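Beta-hexosaminidase Amuc_2018 (Akkermansia muciniphila, PDB 6JEB) removes terminal, non-reducing N-acetylglucosamine and N-acetylgalactosamine units from glycans and chitobiose as a family 20 beta-N-acetylhexosaminidase. Local coordinates at residues R58-A63 / P91-M96; F112-A117 / V174-A179; Y119-L124 / P416-I421. All coordinates share one frame; numbering follows the deposited sequence.

Contact 1 (R58-A63 / P91-M96)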
ATOM      1  N   ARG A  58      18.358  11.436   4.768  1.00 11.63           N
ATOM      2  CA  ARG A  58      18.885  12.203   3.643  1.00 11.39           C
ATOM      3  C   ARG A  58      17.938  12.154   2.448  1.00 11.68           C
ATOM      4  O   ARG A  58      17.694  13.181   1.800  1.00 12.36           O
ATOM      5  CB  ARG A  58      20.279  11.704   3.265  1.00 12.99           C
ATOM      6  CG  ARG A  58      20.915  12.486   2.133  1.00 12.94           C
ATOM      7  CD  ARG A  58      22.392  12.140   1.962  1.00 14.48           C
ATOM      8  NE  ARG A  58      22.949  12.887   0.845  1.00 15.20           N
ATOM      9  CZ  ARG A  58      22.892  12.468  -0.415  1.00 14.49           C
ATOM     10  NH1 ARG A  58      22.336  11.289  -0.695  1.00 16.21           N
ATOM     11  NH2 ARG A  58      23.390  13.218  -1.389  1.00 16.18           N
ATOM     12  N   ILE A  59      17.399  10.972   2.138  1.00 12.19           N
ATOM     13  CA  ILE A  59      16.416  10.871   1.062  1.00 12.40           C
ATOM     14  C   ILE A  59      15.246  11.805   1.336  1.00 12.35           C
ATOM     15  O   ILE A  59      14.783  12.536   0.448  1.00 13.95           O
ATOM     16  CB  ILE A  59      15.953   9.410   0.885  1.00 12.26           C
ATOM     17  CG1 ILE A  59      17.066   8.572   0.249  1.00 14.38           C
ATOM     18  CG2 ILE A  59      14.669   9.339   0.047  1.00 13.67           C
ATOM     19  CD1 ILE A  59      16.815   7.075   0.281  1.00 17.53           C
ATOM     20  N   TYR A  60      14.755  11.805   2.580  1.00 12.14           N
ATOM     21  CA  TYR A  60      13.633  12.677   2.916  1.00 11.13           C
ATOM     22  C   TYR A  60      14.017  14.147   2.810  1.00 12.75           C
ATOM     23  O   TYR A  60      13.231  14.959   2.316  1.00 12.67           O
ATOM     24  CB  TYR A  60      13.091  12.365   4.312  1.00 11.79           C
ATOM     25  CG  TYR A  60      12.618  10.937   4.482  1.00 11.05           C
ATOM     26  CD1 TYR A  60      12.036  10.240   3.424  1.00 12.78           C
ATOM     27  CD2 TYR A  60      12.766  10.275   5.701  1.00 11.50           C
ATOM     28  CE1 TYR A  60      11.617   8.927   3.578  1.00 13.66           C
ATOM     29  CE2 TYR A  60      12.340   8.974   5.862  1.00 12.64           C
ATOM     30  CZ  TYR A  60      11.772   8.300   4.798  1.00 12.73           C
ATOM     31  OH  TYR A  60      11.366   6.993   4.966  1.00 13.69           O
ATOM     32  N   GLY A  61      15.210  14.517   3.285  1.00 12.25           N
ATOM     33  CA  GLY A  61      15.627  15.909   3.174  1.00 13.35           C
ATOM     34  C   GLY A  61      15.724  16.366   1.732  1.00 12.80           C
ATOM     35  O   GLY A  61      15.335  17.489   1.395  1.00 13.41           O
ATOM     36  N   LEU A  62      16.237  15.496   0.860  1.00 13.53           N
ATOM     37  CA  LEU A  62      16.290  15.819  -0.561  1.00 13.67           C
ATOM     38  C   LEU A  62      14.892  15.913  -1.168  1.00 13.01           C
ATOM     39  O   LEU A  62      14.677  16.705  -2.093  1.00 14.27           O
ATOM     40  CB  LEU A  62      17.170  14.806  -1.303  1.00 13.99           C
ATOM     41  CG  LEU A  62      18.660  14.843  -0.947  1.00 15.85           C
ATOM     42  CD1 LEU A  62      19.408  13.648  -1.543  1.00 17.90           C
ATOM     43  CD2 LEU A  62      19.287  16.163  -1.397  1.00 17.39           C
ATOM     44  N   ALA A  63      13.935  15.120  -0.666  1.00 13.59           N
ATOM     45  CA  ALA A  63      12.556  15.236  -1.134  1.00 12.89           C
ATOM     46  C   ALA A  63      11.954  16.586  -0.749  1.00 12.70           C
ATOM     47  O   ALA A  63      11.236  17.208  -1.546  1.00 13.18           O
ATOM     48  CB  ALA A  63      11.713  14.088  -0.579  1.00 15.09           C
ATOM     49  N   PRO A  91       6.832   4.926  11.071  1.00 13.11           N
ATOM     50  CA  PRO A  91       7.843   4.356  10.172  1.00 14.21           C
ATOM     51  C   PRO A  91       7.279   3.653   8.957  1.00 12.83           C
ATOM     52  O   PRO A  91       8.043   3.377   8.025  1.00 15.33           O
ATOM     53  CB  PRO A  91       8.579   3.350  11.067  1.00 14.76           C
ATOM     54  CG  PRO A  91       7.548   2.962  12.099  1.00 15.27           C
ATOM     55  CD  PRO A  91       6.753   4.211  12.358  1.00 14.32           C
ATOM     56  N   TRP A  92       5.991   3.326   8.940  1.00 12.39           N
ATOM     57  CA  TRP A  92       5.362   2.636   7.816  1.00 13.03           C
ATOM     58  C   TRP A  92       4.381   3.603   7.166  1.00 12.55           C
ATOM     59  O   TRP A  92       3.365   3.957   7.768  1.00 13.67           O
ATOM     60  CB  TRP A  92       4.630   1.382   8.295  1.00 13.42           C
ATOM     61  CG  TRP A  92       4.083   0.584   7.136  1.00 13.69           C
ATOM     62  CD1 TRP A  92       3.034   0.926   6.315  1.00 12.76           C
ATOM     63  CD2 TRP A  92       4.593  -0.658   6.640  1.00 13.45           C
ATOM     64  NE1 TRP A  92       2.862  -0.040   5.347  1.00 12.85           N
ATOM     65  CE2 TRP A  92       3.802  -1.025   5.526  1.00 13.52           C
ATOM     66  CE3 TRP A  92       5.635  -1.505   7.040  1.00 14.52           C
ATOM     67  CZ2 TRP A  92       4.025  -2.205   4.803  1.00 13.51           C
ATOM     68  CZ3 TRP A  92       5.858  -2.671   6.323  1.00 15.01           C
ATOM     69  CH2 TRP A  92       5.053  -3.013   5.217  1.00 14.48           C
ATOM     70  N   ARG A  93       4.674   4.025   5.937  1.00 11.28           N
ATOM     71  CA  ARG A  93       3.799   4.941   5.199  1.00 11.15           C
ATOM     72  C   ARG A  93       3.671   4.373   3.790  1.00 11.32           C
ATOM     73  O   ARG A  93       4.593   4.502   2.979  1.00 11.63           O
ATOM     74  CB  ARG A  93       4.364   6.360   5.218  1.00 12.09           C
ATOM     75  CG  ARG A  93       4.604   6.884   6.646  1.00 12.89           C
ATOM     76  CD  ARG A  93       5.280   8.265   6.682  1.00 12.26           C
ATOM     77  NE  ARG A  93       6.451   8.316   5.814  1.00 11.58           N
ATOM     78  CZ  ARG A  93       7.639   7.796   6.107  1.00 12.63           C
ATOM     79  NH1 ARG A  93       7.856   7.199   7.280  1.00 13.31           N
ATOM     80  NH2 ARG A  93       8.622   7.870   5.215  1.00 13.31           N
ATOM     81  N   GLY A  94       2.546   3.723   3.505  1.00 11.48           N
ATOM     82  CA  GLY A  94       2.444   2.877   2.336  1.00 11.36           C
ATOM     83  C   GLY A  94       1.278   3.184   1.419  1.00 11.68           C
ATOM     84  O   GLY A  94       0.250   3.732   1.825  1.00 11.95           O
ATOM     85  N   LEU A  95       1.464   2.816   0.153  1.00 11.55           N
ATOM     86  CA  LEU A  95       0.384   2.681  -0.814  1.00 11.28           C
ATOM     87  C   LEU A  95       0.405   1.256  -1.346  1.00 11.55           C
ATOM     88  O   LEU A  95       1.470   0.635  -1.453  1.00 12.09           O
ATOM     89  CB  LEU A  95       0.555   3.643  -2.008  1.00 11.68           C
ATOM     90  CG  LEU A  95       0.488   5.139  -1.697  1.00 10.71           C
ATOM     91  CD1 LEU A  95       0.765   5.955  -2.950  1.00 12.86           C
ATOM     92  CD2 LEU A  95      -0.854   5.520  -1.071  1.00 13.22           C
ATOM     93  N   MET A  96      -0.776   0.731  -1.663  1.00 11.56           N
ATOM     94  CA  MET A  96      -0.893  -0.576  -2.295  1.00 11.11           C
ATOM     95  C   MET A  96      -1.472  -0.398  -3.688  1.00 12.41           C
ATOM     96  O   MET A  96      -2.489   0.285  -3.859  1.00 12.71           O
ATOM     97  CB  MET A  96      -1.801  -1.514  -1.496  1.00 11.83           C
ATOM     98  CG  MET A  96      -1.885  -2.927  -2.092  1.00 11.85           C
ATOM     99  SD  MET A  96      -3.445  -3.736  -1.714  1.00 12.85           S
ATOM    100  CE  MET A  96      -4.472  -2.968  -2.979  1.00 13.77           C
TER

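Contact 2 (F112-A117 / V174-A179)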
ATOM      1  N   PHE A 112       4.109   5.987 -10.925  1.00 13.56           N
ATOM      2  CA  PHE A 112       3.445   5.864  -9.632  1.00 12.53           C
ATOM      3  C   PHE A 112       4.458   5.964  -8.494  1.00 12.04           C
ATOM      4  O   PHE A 112       4.213   6.642  -7.485  1.00 13.85           O
ATOM      5  CB  PHE A 112       2.689   4.527  -9.582  1.00 12.17           C
ATOM      6  CG  PHE A 112       1.752   4.402  -8.420  1.00 12.74           C
ATOM      7  CD1 PHE A 112       2.207   3.930  -7.195  1.00 12.63           C
ATOM      8  CD2 PHE A 112       0.412   4.760  -8.547  1.00 13.65           C
ATOM      9  CE1 PHE A 112       1.349   3.824  -6.112  1.00 13.53           C
ATOM     10  CE2 PHE A 112      -0.457   4.647  -7.464  1.00 14.35           C
ATOM     11  CZ  PHE A 112       0.017   4.182  -6.246  1.00 13.83           C
ATOM     12  N   VAL A 113       5.613   5.315  -8.651  1.00 12.52           N
ATOM     13  CA  VAL A 113       6.642   5.350  -7.614  1.00 11.70           C
ATOM     14  C   VAL A 113       7.222   6.754  -7.460  1.00 12.55           C
ATOM     15  O   VAL A 113       7.415   7.236  -6.335  1.00 12.75           O
ATOM     16  CB  VAL A 113       7.725   4.293  -7.901  1.00 12.24           C
ATOM     17  CG1 VAL A 113       8.959   4.525  -7.014  1.00 12.58           C
ATOM     18  CG2 VAL A 113       7.145   2.899  -7.676  1.00 13.48           C
ATOM     19  N   ASP A 114       7.527   7.433  -8.573  1.00 12.30           N
ATOM     20  CA  ASP A 114       8.087   8.778  -8.459  1.00 13.01           C
ATOM     21  C   ASP A 114       7.137   9.698  -7.704  1.00 12.90           C
ATOM     22  O   ASP A 114       7.570  10.510  -6.874  1.00 13.34           O
ATOM     23  CB  ASP A 114       8.375   9.364  -9.844  1.00 15.03           C
ATOM     24  CG  ASP A 114       9.610   8.773 -10.496  1.00 17.96           C
ATOM     25  OD1 ASP A 114      10.189   7.814  -9.956  1.00 20.44           O
ATOM     26  OD2 ASP A 114      10.013   9.285 -11.565  1.00 22.52           O
ATOM     27  N   MET A 115       5.838   9.586  -7.980  1.00 13.24           N
ATOM     28  CA  MET A 115       4.877  10.454  -7.313  0.80 12.68           C
ATOM     29  C   MET A 115       4.775  10.142  -5.821  1.00 12.95           C
ATOM     30  O   MET A 115       4.720  11.064  -4.999  1.00 13.87           O
ATOM     31  CB  MET A 115       3.527  10.392  -8.022  0.80 13.66           C
ATOM     32  CG  MET A 115       3.623  10.984  -9.423  0.80 15.56           C
ATOM     33  SD  MET A 115       2.082  10.936 -10.345  0.80 17.54           S
ATOM     34  CE  MET A 115       1.093  12.099  -9.416  0.80 17.95           C
ATOM     35  N   MET A 116       4.745   8.861  -5.441  1.00 12.06           N
ATOM     36  CA  MET A 116       4.658   8.562  -4.009  1.00 11.98           C
ATOM     37  C   MET A 116       5.939   8.961  -3.272  1.00 11.58           C
ATOM     38  O   MET A 116       5.884   9.426  -2.123  1.00 12.68           O
ATOM     39  CB  MET A 116       4.285   7.096  -3.762  1.00 11.80           C
ATOM     40  CG  MET A 116       5.399   6.103  -4.033  1.00 12.27           C
ATOM     41  SD  MET A 116       4.781   4.405  -4.094  1.00 13.58           S
ATOM     42  CE  MET A 116       4.503   4.090  -2.346  1.00 13.30           C
ATOM     43  N   ALA A 117       7.099   8.809  -3.919  1.00 11.47           N
ATOM     44  CA  ALA A 117       8.345   9.242  -3.293  1.00 11.44           C
ATOM     45  C   ALA A 117       8.349  10.747  -3.061  1.00 12.52           C
ATOM     46  O   ALA A 117       8.920  11.229  -2.077  1.00 13.05           O
ATOM     47  CB  ALA A 117       9.541   8.843  -4.159  1.00 12.99           C
ATOM     48  N   VAL A 174      12.191  -3.291  -7.798  1.00 12.31           N
ATOM     49  CA  VAL A 174      12.790  -3.268  -6.463  1.00 12.08           C
ATOM     50  C   VAL A 174      13.938  -2.261  -6.407  1.00 13.24           C
ATOM     51  O   VAL A 174      14.050  -1.467  -5.462  1.00 13.40           O
ATOM     52  CB  VAL A 174      13.236  -4.684  -6.052  1.00 12.76           C
ATOM     53  CG1 VAL A 174      14.243  -4.625  -4.902  1.00 14.53           C
ATOM     54  CG2 VAL A 174      12.032  -5.530  -5.680  1.00 13.51           C
ATOM     55  N   ALA A 175      14.814  -2.282  -7.416  1.00 12.69           N
ATOM     56  CA  ALA A 175      15.949  -1.362  -7.422  1.00 12.18           C
ATOM     57  C   ALA A 175      15.488   0.075  -7.624  1.00 13.11           C
ATOM     58  O   ALA A 175      16.017   1.003  -6.999  1.00 14.64           O
ATOM     59  CB  ALA A 175      16.939  -1.768  -8.512  1.00 13.89           C
ATOM     60  N   TYR A 176      14.498   0.268  -8.496  1.00 12.36           N
ATOM     61  CA  TYR A 176      13.938   1.588  -8.741  1.00 13.78           C
ATOM     62  C   TYR A 176      13.354   2.165  -7.459  1.00 13.26           C
ATOM     63  O   TYR A 176      13.603   3.329  -7.114  1.00 13.24           O
ATOM     64  CB  TYR A 176      12.855   1.451  -9.820  1.00 14.49           C
ATOM     65  CG  TYR A 176      12.385   2.754 -10.396  1.00 13.55           C
ATOM     66  CD1 TYR A 176      11.335   3.456  -9.815  1.00 13.63           C
ATOM     67  CD2 TYR A 176      12.990   3.288 -11.527  1.00 14.75           C
ATOM     68  CE1 TYR A 176      10.905   4.656 -10.337  1.00 15.06           C
ATOM     69  CE2 TYR A 176      12.572   4.488 -12.054  1.00 15.01           C
ATOM     70  CZ  TYR A 176      11.529   5.168 -11.458  1.00 14.83           C
ATOM     71  OH  TYR A 176      11.127   6.369 -11.990  1.00 16.92           O
ATOM     72  N   CYS A 177      12.608   1.344  -6.719  1.00 12.31           N
ATOM     73  CA  CYS A 177      12.035   1.783  -5.452  1.00 12.69           C
ATOM     74  C   CYS A 177      13.112   2.055  -4.413  1.00 12.37           C
ATOM     75  O   CYS A 177      13.029   3.053  -3.686  1.00 13.37           O
ATOM     76  CB  CYS A 177      11.037   0.740  -4.948  1.00 11.93           C
ATOM     77  SG  CYS A 177       9.494   0.763  -5.878  1.00 13.28           S
ATOM     78  N   ALA A 178      14.117   1.177  -4.312  1.00 13.57           N
ATOM     79  CA  ALA A 178      15.136   1.331  -3.275  1.00 13.07           C
ATOM     80  C   ALA A 178      15.877   2.648  -3.436  1.00 13.73           C
ATOM     81  O   ALA A 178      16.184   3.324  -2.445  1.00 15.10           O
ATOM     82  CB  ALA A 178      16.120   0.157  -3.310  1.00 15.25           C
ATOM     83  N   ALA A 179      16.147   3.043  -4.686  1.00 14.19           N
ATOM     84  CA  ALA A 179      16.830   4.299  -4.959  1.00 14.29           C
ATOM     85  C   ALA A 179      15.997   5.500  -4.541  1.00 14.71           C
ATOM     86  O   ALA A 179      16.546   6.604  -4.410  1.00 18.29           O
ATOM     87  CB  ALA A 179      17.138   4.397  -6.454  1.00 15.72           C
TER

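Contact 3 (Y119-L124 / P416-I421)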
ATOM      1  N   TYR A 119       6.060  12.501  -1.991  1.00 12.77           N
ATOM      2  CA  TYR A 119       5.335  12.717  -0.742  1.00 12.02           C
ATOM      3  C   TYR A 119       5.871  11.873   0.421  1.00 11.71           C
ATOM      4  O   TYR A 119       5.197  11.750   1.451  1.00 11.94           O
ATOM      5  CB  TYR A 119       3.832  12.495  -0.966  1.00 12.50           C
ATOM      6  CG  TYR A 119       3.286  13.561  -1.884  1.00 12.18           C
ATOM      7  CD1 TYR A 119       3.110  14.860  -1.421  1.00 12.94           C
ATOM      8  CD2 TYR A 119       2.992  13.290  -3.223  1.00 12.72           C
ATOM      9  CE1 TYR A 119       2.649  15.858  -2.246  1.00 13.45           C
ATOM     10  CE2 TYR A 119       2.528  14.295  -4.066  1.00 12.92           C
ATOM     11  CZ  TYR A 119       2.360  15.579  -3.569  1.00 14.50           C
ATOM     12  OH  TYR A 119       1.921  16.586  -4.392  1.00 15.56           O
ATOM     13  N   LYS A 120       7.073  11.306   0.282  1.00 11.64           N
ATOM     14  CA  LYS A 120       7.769  10.581   1.347  1.00 11.18           C
ATOM     15  C   LYS A 120       7.087   9.275   1.754  1.00 11.57           C
ATOM     16  O   LYS A 120       7.297   8.791   2.872  1.00 12.26           O
ATOM     17  CB  LYS A 120       8.068  11.453   2.578  1.00 11.66           C
ATOM     18  CG  LYS A 120       8.919  12.673   2.284  1.00 12.55           C
ATOM     19  CD  LYS A 120       9.301  13.380   3.579  1.00 12.60           C
ATOM     20  CE  LYS A 120      10.156  14.625   3.344  1.00 13.29           C
ATOM     21  NZ  LYS A 120       9.343  15.782   2.862  1.00 12.84           N
ATOM     22  N   PHE A 121       6.290   8.658   0.878  1.00 11.48           N
ATOM     23  CA  PHE A 121       5.902   7.278   1.136  1.00 10.70           C
ATOM     24  C   PHE A 121       7.149   6.404   1.105  1.00 10.89           C
ATOM     25  O   PHE A 121       8.090   6.669   0.357  1.00 12.00           O
ATOM     26  CB  PHE A 121       4.918   6.785   0.070  1.00 11.53           C
ATOM     27  CG  PHE A 121       3.511   7.285   0.268  1.00 11.28           C
ATOM     28  CD1 PHE A 121       2.647   6.618   1.125  1.00 12.06           C
ATOM     29  CD2 PHE A 121       3.056   8.419  -0.394  1.00 12.35           C
ATOM     30  CE1 PHE A 121       1.351   7.069   1.325  1.00 12.38           C
ATOM     31  CE2 PHE A 121       1.762   8.883  -0.195  1.00 12.59           C
ATOM     32  CZ  PHE A 121       0.909   8.202   0.667  1.00 11.81           C
ATOM     33  N   ASN A 122       7.164   5.348   1.928  1.00 10.79           N
ATOM     34  CA  ASN A 122       8.325   4.466   1.961  1.00 11.05           C
ATOM     35  C   ASN A 122       7.975   2.991   1.802  1.00 10.51           C
ATOM     36  O   ASN A 122       8.872   2.145   1.907  1.00 12.51           O
ATOM     37  CB  ASN A 122       9.185   4.695   3.217  1.00 11.74           C
ATOM     38  CG  ASN A 122       8.449   4.371   4.501  1.00 12.71           C
ATOM     39  OD1 ASN A 122       7.256   4.078   4.486  1.00 13.75           O
ATOM     40  ND2 ASN A 122       9.159   4.426   5.621  1.00 14.16           N
ATOM     41  N   ARG A 123       6.716   2.663   1.516  1.00 11.75           N
ATOM     42  CA  ARG A 123       6.308   1.275   1.321  1.00 11.67           C
ATOM     43  C   ARG A 123       5.404   1.185   0.105  1.00 11.48           C
ATOM     44  O   ARG A 123       4.413   1.919   0.013  1.00 12.20           O
ATOM     45  CB  ARG A 123       5.555   0.737   2.544  1.00 11.94           C
ATOM     46  CG  ARG A 123       6.359   0.772   3.849  1.00 13.51           C
ATOM     47  CD  ARG A 123       7.481  -0.264   3.850  1.00 15.30           C
ATOM     48  NE  ARG A 123       8.203  -0.290   5.122  1.00 17.49           N
ATOM     49  CZ  ARG A 123       9.281   0.444   5.392  1.00 17.53           C
ATOM     50  NH1 ARG A 123       9.777   1.271   4.480  1.00 17.54           N
ATOM     51  NH2 ARG A 123       9.868   0.347   6.578  1.00 20.80           N
ATOM     52  N   LEU A 124       5.744   0.292  -0.825  1.00 11.52           N
ATOM     53  CA  LEU A 124       4.908  -0.014  -1.984  1.00 11.80           C
ATOM     54  C   LEU A 124       4.514  -1.477  -1.877  1.00 10.71           C
ATOM     55  O   LEU A 124       5.376  -2.363  -1.931  1.00 12.55           O
ATOM     56  CB  LEU A 124       5.625   0.246  -3.309  1.00 11.65           C
ATOM     57  CG  LEU A 124       4.815  -0.162  -4.547  1.00 11.27           C
ATOM     58  CD1 LEU A 124       3.569   0.706  -4.702  1.00 12.35           C
ATOM     59  CD2 LEU A 124       5.663  -0.104  -5.813  1.00 13.14           C
ATOM     60  N   PRO A 416      -5.639  13.644  -5.209  1.00 14.10           N
ATOM     61  CA  PRO A 416      -4.704  14.073  -4.160  1.00 14.47           C
ATOM     62  C   PRO A 416      -4.880  13.404  -2.795  1.00 13.90           C
ATOM     63  O   PRO A 416      -4.190  13.809  -1.865  1.00 13.82           O
ATOM     64  CB  PRO A 416      -5.020  15.564  -4.017  1.00 14.02           C
ATOM     65  CG  PRO A 416      -6.482  15.630  -4.294  1.00 14.82           C
ATOM     66  CD  PRO A 416      -6.686  14.657  -5.439  1.00 14.50           C
ATOM     67  N   ARG A 417      -5.774  12.421  -2.646  1.00 13.26           N
ATOM     68  CA  ARG A 417      -5.943  11.823  -1.321  1.00 12.95           C
ATOM     69  C   ARG A 417      -4.656  11.200  -0.795  1.00 13.13           C
ATOM     70  O   ARG A 417      -4.405  11.245   0.414  1.00 14.19           O
ATOM     71  CB  ARG A 417      -7.122  10.853  -1.285  1.00 13.92           C
ATOM     72  CG  ARG A 417      -8.465  11.591  -1.300  1.00 14.70           C
ATOM     73  CD  ARG A 417      -9.643  10.638  -1.443  1.00 14.83           C
ATOM     74  NE  ARG A 417      -9.557   9.883  -2.690  1.00 14.34           N
ATOM     75  CZ  ARG A 417     -10.437   8.962  -3.068  1.00 13.72           C
ATOM     76  NH1 ARG A 417     -11.500   8.699  -2.314  1.00 13.85           N
ATOM     77  NH2 ARG A 417     -10.264   8.316  -4.216  1.00 13.76           N
ATOM     78  N   ALA A 418      -3.808  10.655  -1.676  1.00 12.60           N
ATOM     79  CA  ALA A 418      -2.529  10.118  -1.213  1.00 12.60           C
ATOM     80  C   ALA A 418      -1.674  11.188  -0.539  1.00 13.13           C
ATOM     81  O   ALA A 418      -0.879  10.864   0.347  1.00 14.07           O
ATOM     82  CB  ALA A 418      -1.757   9.466  -2.367  1.00 13.43           C
ATOM     83  N   CYS A 419      -1.819  12.457  -0.944  1.00 13.36           N
ATOM     84  CA  CYS A 419      -1.109  13.546  -0.270  1.00 13.36           C
ATOM     85  C   CYS A 419      -1.562  13.676   1.178  1.00 13.55           C
ATOM     86  O   CYS A 419      -0.745  13.929   2.075  1.00 13.64           O
ATOM     87  CB  CYS A 419      -1.356  14.872  -0.995  1.00 14.68           C
ATOM     88  SG  CYS A 419      -0.997  14.841  -2.764  1.00 15.84           S
ATOM     89  N   ALA A 420      -2.867  13.523   1.417  1.00 13.27           N
ATOM     90  CA  ALA A 420      -3.393  13.588   2.777  1.00 13.04           C
ATOM     91  C   ALA A 420      -2.935  12.388   3.593  1.00 13.64           C
ATOM     92  O   ALA A 420      -2.554  12.534   4.762  1.00 14.23           O
ATOM     93  CB  ALA A 420      -4.921  13.679   2.747  1.00 14.05           C
ATOM     94  N   ILE A 421      -2.958  11.197   2.991  1.00 13.00           N
ATOM     95  CA  ILE A 421      -2.429  10.011   3.661  1.00 12.86           C
ATOM     96  C   ILE A 421      -0.962  10.212   4.023  1.00 11.91           C
ATOM     97  O   ILE A 421      -0.523   9.834   5.117  1.00 13.38           O
ATOM     98  CB  ILE A 421      -2.635   8.760   2.784  1.00 12.69           C
ATOM     99  CG1 ILE A 421      -4.133   8.491   2.554  1.00 14.87           C
ATOM    100  CG2 ILE A 421      -1.945   7.539   3.401  1.00 14.30           C
ATOM    101  CD1 ILE A 421      -4.890   8.106   3.810  1.00 17.53           C
TER

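Contact 1 (R58-A63 / P91-M96)
Tyr60 of helix 55-73 and Arg93 of strand 92-97 form a polar bridge between the smaller family 20 domain and the first strand of the catalytic barrel. The two side chains reach toward each other from opposite directions, the backbones lying well apart: even the closest pair of alpha carbons, Tyr60 CA and Pro91 CA, is 12.5 Å apart. Arg93 NH2 donates to Tyr60 OH at 2.9 Å with an N-H...O angle of 153°. The phenol oxygen lies at the edge of the guanidinium, almost exactly in its plane, while ring and guanidinium planes stand 82° apart. NH2 also comes within 3.2 Å of Tyr60 CZ, approaching the phenol end of the ring obliquely. Strand 92-97 opens the (beta/alpha)8 barrel, and Arg93 sits near its N-terminal end; its side chain is about 12 Å from that of the substrate-binding Leu353. To meet the tyrosine, the Arg93 chain bends at its third torsion, chi3 -49°, after an extended CB-CG-CD run. The guanidinium is held from further sides, NH2 binding Lys120 O and NH1 binding Tyr90 O. Tyr60 OH also hydrogen-bonds Glu56 OE2, so the hydroxyl links the arginine to a carboxylate that probably offsets part of its charge, and Trp426 meets the tyrosine ring edge-to-face. A phenylalanine in place of Tyr60 would remove the hydroxyl, and would probably leave Arg93 NH2 with one acceptor fewer and Glu56 without its phenol partner.

Contact 2 (F112-A117 / V174-A179)
Asp114 and Tyr176 cross at about a right angle, yet the planes of the carboxylate and the phenol ring are only 10° apart. Tyr176 OH donates to Asp114 OD1 at 2.7 Å, meeting it on the syn side but 33° out of the carboxylate plane. The ring reaches across because Tyr176 CG is anti to the backbone N (chi1 -168°). Val113 slides past the same ring in the opposite direction: its CG1 methyl touches the ring edge, 3.8 Å from Tyr176 CD1. The other branch turns to the thiol, with Val113 CG2 3.6 Å from Cys177 SG, so the two branches of one valine touch consecutive residues of the facing helix. Arg180 adds a salt bridge from NE to Asp114 OD1 and a cation-pi contact with Tyr176, so the carboxylate is gripped by both a phenol and a guanidinium. Beneath the apolar pair, Leu124 of strand 123-127 touches both Val113 and Cys177. The axes of the two helical segments run 10.6 Å apart and nearly parallel, as expected of successive outer helices in a (beta/alpha)8 barrel, here those that precede and follow its second strand.

Contact 3 (Y119-L124 / P416-I421)
With CG anti to the carbonyl carbon (chi1 -67°), the Tyr119 side chain extends over helix 417-426, and the matching first torsion of Cys419 (chi1 -53°) lifts SG against the ring. The sulfur lies over one face of Tyr119, 3.8 Å from the ring centroid and displaced toward the hydroxyl-bearing rim; its nearest ring atom is Tyr119 CZ, 3.5 Å from Cys419 SG. This is a sulfur-aromatic contact, in which the polarisable thiol rests on the pi cloud. Beyond it, the phenol binds His444 ND1 through OH, which fixes the far end of the ring.

Phe121 presents its edge instead. Ala418 O sits near the ring plane, 3.2 Å from Phe121 CZ, so the partly negative carbonyl faces the ring's C-H rim. The same rim takes Ile421 CG2, 3.9 Å from Phe121 CE1, while Ala418 CB, 4.2 Å from Phe121 CE2, lies off the ring plane. Ala418 and Ile421, one helical turn apart, thus meet the outer end of the phenylalanine ring, while Met116 touches it from helix 106-118.

The two aromatic residues flank Lys120, whose positive phi makes it the C-prime residue of a Schellman motif. That motif ends helix 106-118 with bonds from Phe121 N to Met116 O and from Lys120 N to Ala117 O, and it turns the chain toward strand 123-127. The side chain of Ala418 lies about 4 Å from that of the substrate-binding Leu353. In the fold, the contact ties the loop between the first helix and second strand of the (beta/alpha)8 barrel to a helix that follows its eighth strand, where the barrel closes on itself.

In the fold
Contacts 1 and 3 are buried, whereas contact 2 is only partly so and lies away from the annotated sites. Their chemistry differs accordingly: contact 1 is purely polar and spans two domains, contact 2 mixes a hydrogen bond near solvent with apolar packing, and contact 3 has no hydrogen bond across it. All three meet around the first two barrel strands. Leu95 of contact 1 packs on Phe112 and Met116 of contact 2, while Asn122 ND2 of contact 3 donates to Pro91 O of contact 1. Contacts 2 and 3 share a continuous run of chain, helix 106-118 leading into strand 123-127, and Met116 CE packs on Arg123 O.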